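PDB 1RVK: isomerase/lactonizing enzyme from Agrobacterium tumefaciens, which is of unknown function but, as an enolase-superfamily member holding magnesium, probably abstracts a proton alpha to a substrate carboxylate. Local coordinates for residues A[303-308]-A[324-329]; A[279-284]-A[294-299]. One frame throughout, in Å; residues are numbered along the deposited sequence.

Contact 1: A[303-308]-A[324-329]; sequences GMECEV and NCRWYE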
ATOM      1  N   GLY A 303       8.233  -0.975  20.887  1.00 12.21           N
ATOM      2  CA  GLY A 303       6.886  -0.916  21.430  1.00 12.76           C
ATOM      3  C   GLY A 303       5.965  -0.041  20.603  1.00 11.95           C
ATOM      4  O   GLY A 303       4.963   0.477  21.104  1.00 11.82           O
HETATM    5  N   MSE A 304       6.303   0.117  19.328  1.00 10.45           N
HETATM    6  CA  MSE A 304       5.525   0.956  18.422  1.00 10.32           C
HETATM    7  C   MSE A 304       4.710   0.147  17.432  1.00 10.06           C
HETATM    8  O   MSE A 304       4.986  -1.021  17.192  1.00  9.89           O
HETATM    9  CB  MSE A 304       6.463   1.877  17.633  1.00 10.82           C
HETATM   10  CG  MSE A 304       7.196   2.901  18.476  1.00 12.83           C
HETATM   11 SE   MSE A 304       8.499   3.883  17.433  1.00 17.22          SE
HETATM   12  CE  MSE A 304       7.299   5.052  16.464  1.00 17.77           C
ATOM     13  N   GLU A 305       3.684   0.777  16.873  1.00 12.03           N
ATOM     14  CA  GLU A 305       2.873   0.130  15.860  1.00 11.72           C
ATOM     15  C   GLU A 305       3.477   0.567  14.531  1.00 12.54           C
ATOM     16  O   GLU A 305       4.146   1.597  14.454  1.00 12.21           O
ATOM     17  CB  GLU A 305       1.416   0.588  15.948  1.00 13.40           C
ATOM     18  CG  GLU A 305       0.617  -0.107  17.041  1.00 14.12           C
ATOM     19  CD  GLU A 305      -0.775   0.476  17.196  1.00 16.78           C
ATOM     20  OE1 GLU A 305      -0.886   1.702  17.412  1.00 17.87           O
ATOM     21  OE2 GLU A 305      -1.757  -0.292  17.104  1.00 18.54           O
ATOM     22  N   CYS A 306       3.275  -0.236  13.497  1.00 11.63           N
ATOM     23  CA  CYS A 306       3.783   0.091  12.175  1.00 12.00           C
ATOM     24  C   CYS A 306       2.637  -0.214  11.226  1.00 13.06           C
ATOM     25  O   CYS A 306       2.328  -1.375  10.966  1.00 14.58           O
ATOM     26  CB  CYS A 306       5.005  -0.764  11.836  1.00 12.61           C
ATOM     27  SG  CYS A 306       5.843  -0.249  10.313  1.00 13.54           S
ATOM     28  N   GLU A 307       1.997   0.839  10.730  1.00 11.40           N
ATOM     29  CA  GLU A 307       0.857   0.691   9.835  1.00 13.00           C
ATOM     30  C   GLU A 307       1.310   0.437   8.401  1.00 13.28           C
ATOM     31  O   GLU A 307       2.149   1.156   7.860  1.00 13.45           O
ATOM     32  CB  GLU A 307      -0.025   1.935   9.932  1.00 13.92           C
ATOM     33  CG  GLU A 307      -0.559   2.193  11.355  1.00 13.41           C
ATOM     34  CD  GLU A 307      -1.444   1.066  11.878  1.00 15.61           C
ATOM     35  OE1 GLU A 307      -2.258   0.541  11.092  1.00 16.45           O
ATOM     36  OE2 GLU A 307      -1.345   0.716  13.076  1.00 14.05           O
ATOM     37  N   VAL A 308       0.743  -0.601   7.796  1.00 14.03           N
ATOM     38  CA  VAL A 308       1.117  -1.013   6.447  1.00 12.73           C
ATOM     39  C   VAL A 308       0.349  -0.306   5.346  1.00 12.21           C
ATOM     40  O   VAL A 308      -0.878  -0.377   5.281  1.00 13.07           O
ATOM     41  CB  VAL A 308       0.953  -2.539   6.284  1.00 13.11           C
ATOM     42  CG1 VAL A 308       1.446  -2.973   4.910  1.00 14.63           C
ATOM     43  CG2 VAL A 308       1.731  -3.264   7.385  1.00 13.59           C
ATOM     44  N   ASN A 324       1.663  -5.791  15.845  1.00 13.06           N
ATOM     45  CA  ASN A 324       1.718  -4.341  15.998  1.00 13.38           C
ATOM     46  C   ASN A 324       1.316  -3.487  14.806  1.00 13.03           C
ATOM     47  O   ASN A 324       2.073  -2.631  14.352  1.00 11.40           O
ATOM     48  CB  ASN A 324       3.106  -3.916  16.494  1.00 12.20           C
ATOM     49  CG  ASN A 324       4.215  -4.255  15.516  1.00 12.42           C
ATOM     50  OD1 ASN A 324       5.126  -3.450  15.303  1.00 13.76           O
ATOM     51  ND2 ASN A 324       4.160  -5.447  14.930  1.00 10.70           N
ATOM     52  N   CYS A 325       0.107  -3.725  14.318  1.00 13.57           N
ATOM     53  CA  CYS A 325      -0.456  -2.987  13.195  1.00 14.96           C
ATOM     54  C   CYS A 325      -1.958  -3.012  13.436  1.00 14.61           C
ATOM     55  O   CYS A 325      -2.559  -4.081  13.499  1.00 14.69           O
ATOM     56  CB  CYS A 325      -0.117  -3.681  11.872  1.00 17.55           C
ATOM     57  SG  CYS A 325      -0.827  -2.885  10.422  1.00 21.48           S
ATOM     58  N   ARG A 326      -2.565  -1.841  13.583  1.00 13.87           N
ATOM     59  CA  ARG A 326      -3.992  -1.777  13.855  1.00 14.33           C
ATOM     60  C   ARG A 326      -4.887  -2.150  12.676  1.00 13.75           C
ATOM     61  O   ARG A 326      -5.940  -2.763  12.868  1.00 13.46           O
ATOM     62  CB  ARG A 326      -4.361  -0.374  14.361  1.00 16.06           C
ATOM     63  CG  ARG A 326      -5.788  -0.241  14.866  1.00 21.10           C
ATOM     64  CD  ARG A 326      -6.117   1.211  15.227  1.00 25.61           C
ATOM     65  NE  ARG A 326      -5.459   1.665  16.452  1.00 28.82           N
ATOM     66  CZ  ARG A 326      -5.904   1.408  17.677  1.00 30.73           C
ATOM     67  NH1 ARG A 326      -5.244   1.860  18.735  1.00 30.51           N
ATOM     68  NH2 ARG A 326      -7.016   0.706  17.846  1.00 32.41           N
ATOM     69  N   TRP A 327      -4.466  -1.816  11.460  1.00 13.02           N
ATOM     70  CA  TRP A 327      -5.306  -2.084  10.295  1.00 12.88           C
ATOM     71  C   TRP A 327      -4.667  -2.615   9.029  1.00 14.68           C
ATOM     72  O   TRP A 327      -3.450  -2.658   8.872  1.00 13.84           O
ATOM     73  CB  TRP A 327      -6.007  -0.809   9.822  1.00 12.83           C
ATOM     74  CG  TRP A 327      -6.462   0.169  10.839  1.00 11.41           C
ATOM     75  CD1 TRP A 327      -5.727   1.174  11.406  1.00 11.31           C
ATOM     76  CD2 TRP A 327      -7.801   0.339  11.297  1.00 11.38           C
ATOM     77  NE1 TRP A 327      -6.538   1.972  12.181  1.00 12.20           N
ATOM     78  CE2 TRP A 327      -7.817   1.480  12.132  1.00 13.20           C
ATOM     79  CE3 TRP A 327      -8.996  -0.358  11.078  1.00 10.82           C
ATOM     80  CZ2 TRP A 327      -8.987   1.937  12.749  1.00 13.08           C
ATOM     81  CZ3 TRP A 327     -10.157   0.097  11.689  1.00 14.14           C
ATOM     82  CH2 TRP A 327     -10.143   1.235  12.515  1.00 13.73           C
ATOM     83  N   TYR A 328      -5.559  -2.973   8.110  1.00 14.61           N
ATOM     84  CA  TYR A 328      -5.208  -3.372   6.758  1.00 13.65           C
ATOM     85  C   TYR A 328      -5.855  -2.198   6.026  1.00 13.70           C
ATOM     86  O   TYR A 328      -6.978  -1.803   6.358  1.00 13.52           O
ATOM     87  CB  TYR A 328      -5.890  -4.673   6.336  1.00 12.11           C
ATOM     88  CG  TYR A 328      -5.955  -4.852   4.830  1.00 10.57           C
ATOM     89  CD1 TYR A 328      -7.165  -4.729   4.146  1.00 10.07           C
ATOM     90  CD2 TYR A 328      -4.809  -5.156   4.090  1.00 10.38           C
ATOM     91  CE1 TYR A 328      -7.237  -4.911   2.767  1.00 11.21           C
ATOM     92  CE2 TYR A 328      -4.868  -5.340   2.704  1.00 12.33           C
ATOM     93  CZ  TYR A 328      -6.090  -5.219   2.052  1.00 12.48           C
ATOM     94  OH  TYR A 328      -6.174  -5.433   0.695  1.00 12.10           O
ATOM     95  N   GLU A 329      -5.143  -1.619   5.068  1.00 12.81           N
ATOM     96  CA  GLU A 329      -5.665  -0.480   4.319  1.00 11.75           C
ATOM     97  C   GLU A 329      -6.443  -0.970   3.107  1.00 12.79           C
ATOM     98  O   GLU A 329      -5.859  -1.498   2.164  1.00 12.91           O
ATOM     99  CB  GLU A 329      -4.511   0.425   3.875  1.00 11.17           C
ATOM    100  CG  GLU A 329      -4.966   1.684   3.168  1.00 11.90           C
ATOM    101  CD  GLU A 329      -3.848   2.681   2.953  1.00 13.90           C
ATOM    102  OE1 GLU A 329      -4.148   3.786   2.458  1.00 11.81           O
ATOM    103  OE2 GLU A 329      -2.677   2.366   3.278  1.00 13.72           O
TER
HETATM  104  O   HOH W   1      -2.371  -0.123   8.632  1.00 16.79           O
HETATM  105  O   HOH W   2      -2.161   1.626   6.584  1.00 11.82           O
HETATM  106  O   HOH W   3      -2.560  -2.523   4.521  1.00 14.27           O
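Glu307 and the Arg326-Trp327 backbone meet where the enolase-type barrel closes, strand 306-308 running beside the segment that leads into strand 328-333. Strands 306-308 and 328-333 are not paired by backbone bonds; a carboxylate and waters bridge them instead. Glu307 OE2 accepts the amide N of Arg326 at 2.9 Å on its syn side, with a nearly straight N-H...O angle of 167°, while its OE1 takes the N of Trp327 at 3.3 Å through a syn lone pair. The bend at chi2 (-62°) brings the carboxylate oxygens to these two successive amides, and the pair of bonds limits its rotation. OE1 also lies near the plane of the Trp327 ring, at its edge, 3.5 Å from CD1. A water lies 2.6 Å from Glu307 OE1 and donates to it. Farther along, another water joins Val308 O to Glu329 N.

Nearer the N-terminal end of 303-308, Cys306 N donates to Asn324 O at 2.8 Å, and Glu305 CA supplies a CA-H...O contact to the same oxygen. Val308 CG2 meets Cys325 SG at 4.0 Å as the apolar contact of the two segments. The Glu305 carboxylate stands out of the Arg326 guanidinium plane, OE2 to NE 4.2 Å, so no N-H points at it and any attraction is probably electrostatic.

On one side strand 306-308 is bonded to strand 278-281 through Glu307; on the other, Tyr328 bonds to strand 130-137. Val319 of helix 313-321 packs on both Val308 and Cys325, and helix 289-301 lies against Cys306.

Contact 2: A[279-284]-A[294-299]; sequences LRTGVN and KTMHLA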
ATOM      1  N   LEU A 279       5.010   4.237  13.228  1.00 10.48           N
ATOM      2  CA  LEU A 279       5.835   4.009  12.049  1.00  9.91           C
ATOM      3  C   LEU A 279       4.963   3.584  10.872  1.00 10.90           C
ATOM      4  O   LEU A 279       3.805   3.196  11.046  1.00 11.22           O
ATOM      5  CB  LEU A 279       6.871   2.919  12.340  1.00 12.11           C
ATOM      6  CG  LEU A 279       8.078   2.821  11.400  1.00 12.10           C
ATOM      7  CD1 LEU A 279       8.909   4.100  11.503  1.00 15.25           C
ATOM      8  CD2 LEU A 279       8.924   1.596  11.768  1.00 13.39           C
ATOM      9  N   ARG A 280       5.511   3.675   9.666  1.00 10.55           N
ATOM     10  CA  ARG A 280       4.768   3.257   8.485  1.00  9.78           C
ATOM     11  C   ARG A 280       5.706   2.495   7.565  1.00 11.62           C
ATOM     12  O   ARG A 280       6.906   2.769   7.510  1.00 12.76           O
ATOM     13  CB  ARG A 280       4.175   4.461   7.748  1.00 11.92           C
ATOM     14  CG  ARG A 280       3.172   4.094   6.640  1.00 11.87           C
ATOM     15  CD  ARG A 280       2.181   5.242   6.456  1.00 11.21           C
ATOM     16  NE  ARG A 280       1.161   5.057   5.422  1.00 11.06           N
ATOM     17  CZ  ARG A 280       0.169   4.168   5.461  1.00 12.90           C
ATOM     18  NH1 ARG A 280      -0.710   4.118   4.466  1.00 12.90           N
ATOM     19  NH2 ARG A 280       0.058   3.317   6.472  1.00 13.80           N
ATOM     20  N   THR A 281       5.154   1.511   6.871  1.00 11.01           N
ATOM     21  CA  THR A 281       5.920   0.714   5.932  1.00 11.59           C
ATOM     22  C   THR A 281       4.932   0.285   4.865  1.00 13.19           C
ATOM     23  O   THR A 281       3.761   0.662   4.906  1.00 12.77           O
ATOM     24  CB  THR A 281       6.529  -0.542   6.600  1.00 12.24           C
ATOM     25  OG1 THR A 281       7.456  -1.160   5.699  1.00 14.26           O
ATOM     26  CG2 THR A 281       5.436  -1.550   6.961  1.00 12.01           C
ATOM     27  N   GLY A 282       5.409  -0.495   3.906  1.00 13.17           N
ATOM     28  CA  GLY A 282       4.550  -0.973   2.843  1.00 13.56           C
ATOM     29  C   GLY A 282       5.411  -1.835   1.952  1.00 13.40           C
ATOM     30  O   GLY A 282       6.578  -1.515   1.736  1.00 12.80           O
ATOM     31  N   VAL A 283       4.854  -2.927   1.442  1.00 12.90           N
ATOM     32  CA  VAL A 283       5.630  -3.813   0.582  1.00 13.00           C
ATOM     33  C   VAL A 283       6.253  -3.068  -0.593  1.00 14.38           C
ATOM     34  O   VAL A 283       7.438  -3.247  -0.892  1.00 13.07           O
ATOM     35  CB  VAL A 283       4.764  -4.978   0.066  1.00 13.35           C
ATOM     36  CG1 VAL A 283       5.534  -5.788  -0.962  1.00 13.58           C
ATOM     37  CG2 VAL A 283       4.363  -5.866   1.238  1.00 13.74           C
ATOM     38  N   ASN A 284       5.472  -2.223  -1.259  1.00 14.22           N
ATOM     39  CA  ASN A 284       6.007  -1.475  -2.392  1.00 14.44           C
ATOM     40  C   ASN A 284       6.966  -0.372  -1.972  1.00 15.94           C
ATOM     41  O   ASN A 284       7.846   0.022  -2.740  1.00 16.83           O
ATOM     42  CB  ASN A 284       4.877  -0.856  -3.222  1.00 15.14           C
ATOM     43  CG  ASN A 284       4.250  -1.846  -4.170  1.00 18.18           C
ATOM     44  OD1 ASN A 284       4.769  -2.943  -4.362  1.00 17.32           O
ATOM     45  ND2 ASN A 284       3.135  -1.461  -4.783  1.00 19.32           N
ATOM     46  N   LYS A 294      10.822  -6.865   8.343  1.00 11.37           N
ATOM     47  CA  LYS A 294      11.895  -6.306   9.159  1.00 11.83           C
ATOM     48  C   LYS A 294      11.452  -4.996   9.800  1.00 11.71           C
ATOM     49  O   LYS A 294      11.756  -4.739  10.964  1.00 12.04           O
ATOM     50  CB  LYS A 294      13.154  -6.073   8.317  1.00 12.14           C
ATOM     51  CG  LYS A 294      13.802  -7.360   7.836  1.00 13.91           C
ATOM     52  CD  LYS A 294      15.044  -7.080   7.026  1.00 18.50           C
ATOM     53  CE  LYS A 294      15.692  -8.386   6.574  1.00 20.05           C
ATOM     54  NZ  LYS A 294      16.857  -8.125   5.699  1.00 23.99           N
ATOM     55  N   THR A 295      10.731  -4.167   9.049  1.00 10.26           N
ATOM     56  CA  THR A 295      10.257  -2.898   9.592  1.00 10.69           C
ATOM     57  C   THR A 295       9.212  -3.128  10.689  1.00 11.05           C
ATOM     58  O   THR A 295       9.134  -2.359  11.646  1.00  9.57           O
ATOM     59  CB  THR A 295       9.641  -1.993   8.492  1.00 11.68           C
ATOM     60  OG1 THR A 295       8.450  -2.599   7.973  1.00 17.05           O
ATOM     61  CG2 THR A 295      10.630  -1.789   7.356  1.00 11.38           C
HETATM   62  N   MSE A 296       8.410  -4.183  10.556  1.00 10.84           N
HETATM   63  CA  MSE A 296       7.395  -4.486  11.567  1.00 11.67           C
HETATM   64  C   MSE A 296       8.073  -4.887  12.873  1.00 11.59           C
HETATM   65  O   MSE A 296       7.665  -4.469  13.956  1.00 10.99           O
HETATM   66  CB  MSE A 296       6.484  -5.636  11.111  1.00 11.90           C
HETATM   67  CG  MSE A 296       5.631  -5.360   9.881  1.00 14.42           C
HETATM   68 SE   MSE A 296       4.385  -3.898  10.115  1.00 17.33          SE
HETATM   69  CE  MSE A 296       3.445  -4.534  11.688  1.00 16.53           C
ATOM     70  N   HIS A 297       9.116  -5.705  12.764  1.00 11.04           N
ATOM     71  CA  HIS A 297       9.852  -6.168  13.938  1.00 10.86           C
ATOM     72  C   HIS A 297      10.608  -5.016  14.593  1.00 11.06           C
ATOM     73  O   HIS A 297      10.689  -4.925  15.818  1.00 11.81           O
ATOM     74  CB  HIS A 297      10.814  -7.282  13.524  1.00 12.43           C
ATOM     75  CG  HIS A 297      10.120  -8.482  12.959  1.00 14.50           C
ATOM     76  ND1 HIS A 297      10.771  -9.441  12.214  1.00 14.25           N
ATOM     77  CD2 HIS A 297       8.828  -8.879  13.038  1.00 13.21           C
ATOM     78  CE1 HIS A 297       9.909 -10.377  11.858  1.00 14.47           C
ATOM     79  NE2 HIS A 297       8.723 -10.060  12.346  1.00 12.58           N
ATOM     80  N   LEU A 298      11.167  -4.144  13.763  1.00 11.34           N
ATOM     81  CA  LEU A 298      11.890  -2.973  14.244  1.00 10.66           C
ATOM     82  C   LEU A 298      10.954  -2.148  15.131  1.00 11.50           C
ATOM     83  O   LEU A 298      11.289  -1.800  16.265  1.00 10.82           O
ATOM     84  CB  LEU A 298      12.353  -2.133  13.052  1.00 11.55           C
ATOM     85  CG  LEU A 298      12.769  -0.682  13.315  1.00  9.90           C
ATOM     86  CD1 LEU A 298      14.032  -0.637  14.174  1.00 13.28           C
ATOM     87  CD2 LEU A 298      13.003   0.019  11.984  1.00 12.08           C
ATOM     88  N   ALA A 299       9.771  -1.839  14.607  1.00  9.96           N
ATOM     89  CA  ALA A 299       8.799  -1.055  15.355  1.00  9.79           C
ATOM     90  C   ALA A 299       8.399  -1.749  16.650  1.00 10.48           C
ATOM     91  O   ALA A 299       8.356  -1.125  17.717  1.00 10.98           O
ATOM     92  CB  ALA A 299       7.560  -0.799  14.496  1.00  9.30           C
TER
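Thr281 turns its OG1 anti to the backbone N (chi1 -170°), and Thr295 sets its own OG1 between its backbone N and carbonyl carbon (chi1 66°); the two hydroxyls thereby meet between strand 279-281 and helix 294-299. Thr281 OG1 donates to Thr295 OG1 at 2.9 Å. The threonine side chains are close along more than this bond, since Thr295 OG1 also lies 3.1 Å from Thr281 CB, and Thr281 OG1 is 3.6 Å from Thr295 CG2. Thr295 OG1 accepts from Thr281 and, three residues back in the same helix, hydrogen-bonds to Ala292 O, which can take its proton.

The other branch of Thr281, its CG2, approaches the selenium of Met296, a selenomethionine, at 4.1 Å, the two side chains crossing at about a right angle. Bends at both chi2 and chi3 curl the Met296 chain back toward the strand, although its CB bond leads away from it.

Two residues before Thr281, Leu279 supplies the apolar part. One methyl, CD2, reaches the helix surface between several groups: Ala299 CB lies 3.9 Å away, Leu298 CD2 is more distant at 4.4 Å, and the backbone Thr295 O is 4.0 Å off. Leu279 and Thr281, alternate residues of the strand, both direct their CB bonds toward the helix, whereas Arg280 between them faces away.

The axes, 8.9 Å apart and at 171°, nearly antiparallel, are those of a barrel strand and the long helix after it, beyond the short helix 283-286. Chemically, the interface pairs an apolar contact at Leu279 with a buried hydroxyl pair, whose two-step relay from Thr281 through Thr295 to Ala292 O satisfies both polar groups as donors without any charged side chain.

In the fold
Contacts 2 and 1 follow one another along the chain, their centres 9 Å apart, and share successive elements of the barrel: strand 278-281, helix 289-301 and strand 306-308, the two strands being parallel neighbours. Met304 N lies 2.9 Å from Ala299 O where the helix ends in a Schellman motif with Gly303 as its C-prime residue. On the barrel's inner side the contacts meet again through the salt bridge between Arg280 NH1 and Glu329 OE2, 2.9 Å long. Arg280 also bonds to Glu258, a magnesium ligand with Asp206 and Glu232, and the Glu329 side chain comes within about 5 Å of the metal. The side chain of Thr281, by contrast, is about 12 Å from the magnesium ion.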